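Local coordinates for protein mannitol dehydrogenase (Pseudomonas fluorescens, PDB 1LJ8) that binds NAD and probably catalyses the NAD-dependent interconversion of mannitol and fructose, as a mannitol 2-dehydrogenase of the long-chain type, at residues L192-A197 with Y291-I296; E399-A404 with V466-R471. All blocks are in the same frame, centred on the assembly; numbering follows the deposited sequence.

Interaction 1: L192-A197 with Y291-I296; sequences LPHNGA and YEEMKI
His194 and Glu293 meet through a single, nearly straight hydrogen bond, His194 NE2 giving its proton to Glu293 OE2 at 2.6 Å with an N-H...O angle of 171°. The carboxylate comes to the edge of the imidazole, its oxygen close to the ring plane, and offers its anti lone pair; ring and carboxylate planes are only 30° apart. Glu293 spans the gap because its chain runs extended beyond CG. Next to this bond Pro193 lies against the helix, its CG 4.2 Å from Ile296 CG2, while Ile296 CD1 comes 4.0 Å from Leu192 N. Glu292 keeps CG anti to the backbone N (chi1 -177°), which brings its CG against the loop backbone, 3.1 Å from Pro193 O and 3.3 Å from Leu192 O. Asn195 is directed elsewhere: its OD1 accepts from Ala227 N and its ND2 donates to Asp190 O. With an alanine in place of His194, Glu293 OE2 would probably lose its donor and the carboxylate would be left to turn more freely. The contact joins the Rossmann-family part to the C-terminal part beside the NAD site, where Ile296 packs on the NAD-binding Asn191. Its chemistry implies a seam closed by one directional bond at a partly exposed margin and, further in, by aliphatic carbons against the backbone of the loop.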
# COMPACT_ATOMS: atom_id res chain seq x y z
N LEU A 192 -4.64 5.18 1.18
CA LEU A 192 -5.98 5.69 0.86
C LEU A 192 -5.89 7.12 1.37
O LEU A 192 -5.31 7.36 2.41
CB LEU A 192 -7.09 4.95 1.64
CG LEU A 192 -7.47 3.61 0.97
CD1 LEU A 192 -6.49 2.51 1.43
CD2 LEU A 192 -8.92 3.22 1.38
N PRO A 193 -6.50 8.06 0.66
CA PRO A 193 -6.43 9.46 1.11
C PRO A 193 -6.79 9.68 2.60
O PRO A 193 -6.09 10.40 3.34
CB PRO A 193 -7.40 10.15 0.16
CG PRO A 193 -7.18 9.42 -1.13
CD PRO A 193 -7.10 7.97 -0.70
N HIS A 194 -7.92 9.13 3.03
CA HIS A 194 -8.33 9.24 4.43
C HIS A 194 -8.43 7.78 4.89
O HIS A 194 -9.53 7.26 5.09
CB HIS A 194 -9.72 9.91 4.55
CG HIS A 194 -9.77 11.32 4.04
ND1 HIS A 194 -10.95 12.05 3.97
CD2 HIS A 194 -8.81 12.11 3.47
CE1 HIS A 194 -10.71 13.21 3.38
NE2 HIS A 194 -9.43 13.28 3.06
N ASN A 195 -7.29 7.13 5.10
CA ASN A 195 -7.33 5.70 5.45
C ASN A 195 -8.06 5.34 6.74
O ASN A 195 -8.77 4.31 6.78
CB ASN A 195 -5.93 5.09 5.41
CG ASN A 195 -4.89 5.92 6.14
OD1 ASN A 195 -5.17 6.66 7.08
ND2 ASN A 195 -3.63 5.77 5.70
N GLY A 196 -7.93 6.17 7.77
CA GLY A 196 -8.68 5.88 8.99
C GLY A 196 -10.19 6.05 8.75
O GLY A 196 -10.98 5.22 9.18
N ALA A 197 -10.60 7.15 8.12
CA ALA A 197 -12.04 7.37 7.88
C ALA A 197 -12.64 6.24 7.03
O ALA A 197 -13.81 5.85 7.27
CB ALA A 197 -12.28 8.72 7.19
N TYR A 291 -1.84 15.98 4.34
CA TYR A 291 -0.53 15.38 4.08
C TYR A 291 -0.72 14.04 3.34
O TYR A 291 -0.02 13.76 2.39
CB TYR A 291 0.20 15.12 5.38
CG TYR A 291 0.43 16.39 6.17
CD1 TYR A 291 -0.18 16.59 7.41
CD2 TYR A 291 1.23 17.41 5.64
CE1 TYR A 291 0.02 17.79 8.12
CE2 TYR A 291 1.42 18.60 6.32
CZ TYR A 291 0.82 18.79 7.56
OH TYR A 291 1.01 20.00 8.21
N GLU A 292 -1.68 13.23 3.78
CA GLU A 292 -1.92 11.94 3.08
C GLU A 292 -2.50 12.24 1.68
O GLU A 292 -2.16 11.56 0.71
CB GLU A 292 -2.86 11.03 3.89
CG GLU A 292 -3.08 9.62 3.24
CD GLU A 292 -1.80 8.76 3.04
OE1 GLU A 292 -1.93 7.56 2.64
OE2 GLU A 292 -0.66 9.23 3.27
N GLU A 293 -3.36 13.25 1.56
CA GLU A 293 -3.92 13.59 0.23
C GLU A 293 -2.78 13.97 -0.71
O GLU A 293 -2.77 13.58 -1.90
CB GLU A 293 -4.92 14.77 0.33
CG GLU A 293 -6.26 14.36 0.91
CD GLU A 293 -7.10 15.54 1.40
OE1 GLU A 293 -6.73 16.70 1.10
OE2 GLU A 293 -8.13 15.28 2.08
N MSE A 294 -1.86 14.76 -0.18
CA MSE A 294 -0.68 15.22 -0.91
C MSE A 294 0.21 14.07 -1.40
O MSE A 294 0.63 14.01 -2.57
CB MSE A 294 0.18 16.11 -0.01
CG MSE A 294 1.49 16.51 -0.65
SE MSE A 294 2.76 17.21 0.73
CE MSE A 294 3.31 15.53 1.53
N LYS A 295 0.51 13.16 -0.49
CA LYS A 295 1.38 12.05 -0.87
C LYS A 295 0.70 11.13 -1.87
O LYS A 295 1.31 10.67 -2.86
CB LYS A 295 1.76 11.26 0.38
CG LYS A 295 2.66 10.07 0.03
CD LYS A 295 2.05 8.81 0.48
CE LYS A 295 3.00 7.63 0.20
NZ LYS A 295 2.17 6.44 -0.24
N ILE A 296 -0.57 10.82 -1.63
CA ILE A 296 -1.29 9.93 -2.55
C ILE A 296 -1.41 10.60 -3.94
O ILE A 296 -1.18 9.96 -4.99
CB ILE A 296 -2.72 9.63 -2.03
CG1 ILE A 296 -2.66 8.79 -0.72
CG2 ILE A 296 -3.51 8.87 -3.12
CD1 ILE A 296 -2.14 7.39 -0.94

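Interaction 2: E399-A404 with V466-R471; sequences ETERAA and VAAFER
The start of helix 401-413 approaches helix 463-488 closely, with the CA atoms of Ala404 and Phe469 5.0 Å apart and those of Glu401 and Ala468 5.4 Å apart. Alanine on both sides permits this spacing: the methyls Ala404 CB and Ala468 CB touch at 3.7 Å, and Thr400 OG1 lies at the same distance from Ala468 CB. Alongside them, Arg471 forms a side-on, bidentate salt bridge with Glu401, Arg471 NH2 donating to Glu401 OE1 at 2.6 Å and Arg471 NE to Glu401 OE2 at 2.7 Å. Each oxygen uses its syn lone pair, and the two planar groups are nearly coplanar at 14°. The bend of Glu401 at chi2 (101°) brings its carboxylate to the guanidinium edge, while Ala467 O and Ala468 CA lie over one face of that group. Glu399 OE1 caps the helix start by accepting from Glu401 N at 2.9 Å, and its OE2 forms a salt bridge with Lys491. Around this all-helical corner of the C-terminal part, Ala403 packs on helix 387-396, Thr400 and Ala404 also touch Phe465 earlier on helix 463-488, and the Phe469 ring reaches Val407, Ala408 and Ala411 further along helix 401-413.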
# COMPACT_ATOMS: atom_id res chain seq x y z
N GLU A 399 -7.53 20.80 -18.78
CA GLU A 399 -7.01 19.81 -19.75
C GLU A 399 -6.91 18.43 -19.11
O GLU A 399 -6.30 18.31 -18.05
CB GLU A 399 -5.61 20.25 -20.21
CG GLU A 399 -4.78 19.22 -21.07
CD GLU A 399 -5.40 18.86 -22.45
OE1 GLU A 399 -6.31 17.96 -22.56
OE2 GLU A 399 -4.98 19.50 -23.46
N THR A 400 -7.49 17.40 -19.72
CA THR A 400 -7.40 16.05 -19.12
C THR A 400 -6.41 15.12 -19.82
O THR A 400 -6.20 13.99 -19.36
CB THR A 400 -8.76 15.30 -19.13
OG1 THR A 400 -9.19 15.06 -20.48
CG2 THR A 400 -9.84 16.12 -18.38
N GLU A 401 -5.80 15.60 -20.89
CA GLU A 401 -4.94 14.74 -21.70
C GLU A 401 -3.84 13.98 -20.98
O GLU A 401 -3.65 12.78 -21.26
CB GLU A 401 -4.31 15.53 -22.84
CG GLU A 401 -4.07 14.66 -24.04
CD GLU A 401 -5.15 14.88 -25.08
OE1 GLU A 401 -6.21 15.48 -24.74
OE2 GLU A 401 -4.95 14.46 -26.22
N ARG A 402 -3.08 14.65 -20.11
CA ARG A 402 -2.02 13.92 -19.42
C ARG A 402 -2.59 12.85 -18.51
O ARG A 402 -2.00 11.77 -18.40
CB ARG A 402 -1.16 14.85 -18.57
CG ARG A 402 -0.29 15.89 -19.38
CD ARG A 402 0.35 16.88 -18.40
NE ARG A 402 -0.67 17.81 -17.90
CZ ARG A 402 -1.07 18.91 -18.55
NH1 ARG A 402 -0.54 19.28 -19.73
NH2 ARG A 402 -2.06 19.63 -18.06
N ALA A 403 -3.71 13.14 -17.85
CA ALA A 403 -4.29 12.13 -16.94
C ALA A 403 -4.96 11.02 -17.73
O ALA A 403 -4.95 9.84 -17.34
CB ALA A 403 -5.31 12.80 -15.99
N ALA A 404 -5.55 11.39 -18.87
CA ALA A 404 -6.19 10.39 -19.74
C ALA A 404 -5.15 9.42 -20.26
O ALA A 404 -5.45 8.24 -20.45
CB ALA A 404 -6.94 11.09 -20.97
N VAL A 466 -13.37 11.31 -22.59
CA VAL A 466 -13.43 10.13 -23.46
C VAL A 466 -12.63 10.38 -24.77
O VAL A 466 -11.92 9.49 -25.23
CB VAL A 466 -14.90 9.78 -23.80
CG1 VAL A 466 -14.94 8.70 -24.91
CG2 VAL A 466 -15.59 9.24 -22.54
N ALA A 467 -12.73 11.58 -25.34
CA ALA A 467 -12.00 11.87 -26.59
C ALA A 467 -10.48 11.82 -26.34
O ALA A 467 -9.72 11.30 -27.16
CB ALA A 467 -12.39 13.28 -27.12
N ALA A 468 -10.06 12.36 -25.21
CA ALA A 468 -8.63 12.37 -24.87
C ALA A 468 -8.14 10.92 -24.67
O ALA A 468 -7.06 10.55 -25.11
CB ALA A 468 -8.40 13.20 -23.59
N PHE A 469 -8.95 10.12 -23.98
CA PHE A 469 -8.60 8.71 -23.76
C PHE A 469 -8.46 7.99 -25.08
O PHE A 469 -7.50 7.25 -25.29
CB PHE A 469 -9.69 8.03 -22.91
CG PHE A 469 -9.54 6.55 -22.85
CD1 PHE A 469 -8.65 5.96 -21.95
CD2 PHE A 469 -10.24 5.74 -23.74
CE1 PHE A 469 -8.46 4.61 -21.94
CE2 PHE A 469 -10.05 4.36 -23.74
CZ PHE A 469 -9.14 3.79 -22.83
N GLU A 470 -9.40 8.20 -26.00
CA GLU A 470 -9.33 7.53 -27.28
C GLU A 470 -8.13 7.96 -28.13
O GLU A 470 -7.51 7.12 -28.78
CB GLU A 470 -10.65 7.72 -28.04
CG GLU A 470 -11.80 6.93 -27.38
CD GLU A 470 -13.12 7.06 -28.11
OE1 GLU A 470 -13.21 7.88 -29.05
OE2 GLU A 470 -14.07 6.35 -27.73
N ARG A 471 -7.81 9.26 -28.13
CA ARG A 471 -6.64 9.82 -28.86
C ARG A 471 -5.36 9.15 -28.30
O ARG A 471 -4.48 8.71 -29.04
CB ARG A 471 -6.46 11.34 -28.59
CG ARG A 471 -7.46 12.26 -29.21
CD ARG A 471 -6.96 13.68 -29.14
NE ARG A 471 -7.10 14.34 -27.83
CZ ARG A 471 -8.23 14.91 -27.42
NH1 ARG A 471 -9.31 14.90 -28.19
NH2 ARG A 471 -8.28 15.57 -26.27

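From the N terminus, the chain first builds most of the seven-stranded Rossmann sheet, and the loop after strand 185-188 supplies the first half of interaction 1. The next 93 residues add that sheet's edge strand 256-258 and the small three-stranded sheet before helix 289-313 closes this loop, tying the nucleotide-binding part to the C-terminal part. Interaction 2 follows wholly afterwards, so the two loops stand in series, neither nesting nor crossing. Its 61 intervening residues contain helices but no strands, and it fastens helix 401-413 to the long helix 463-488. The centres of interactions 1 and 2 lie about 26 Å apart. The nearest atoms of interactions 1 and 2 are about 12 Å apart, without touching.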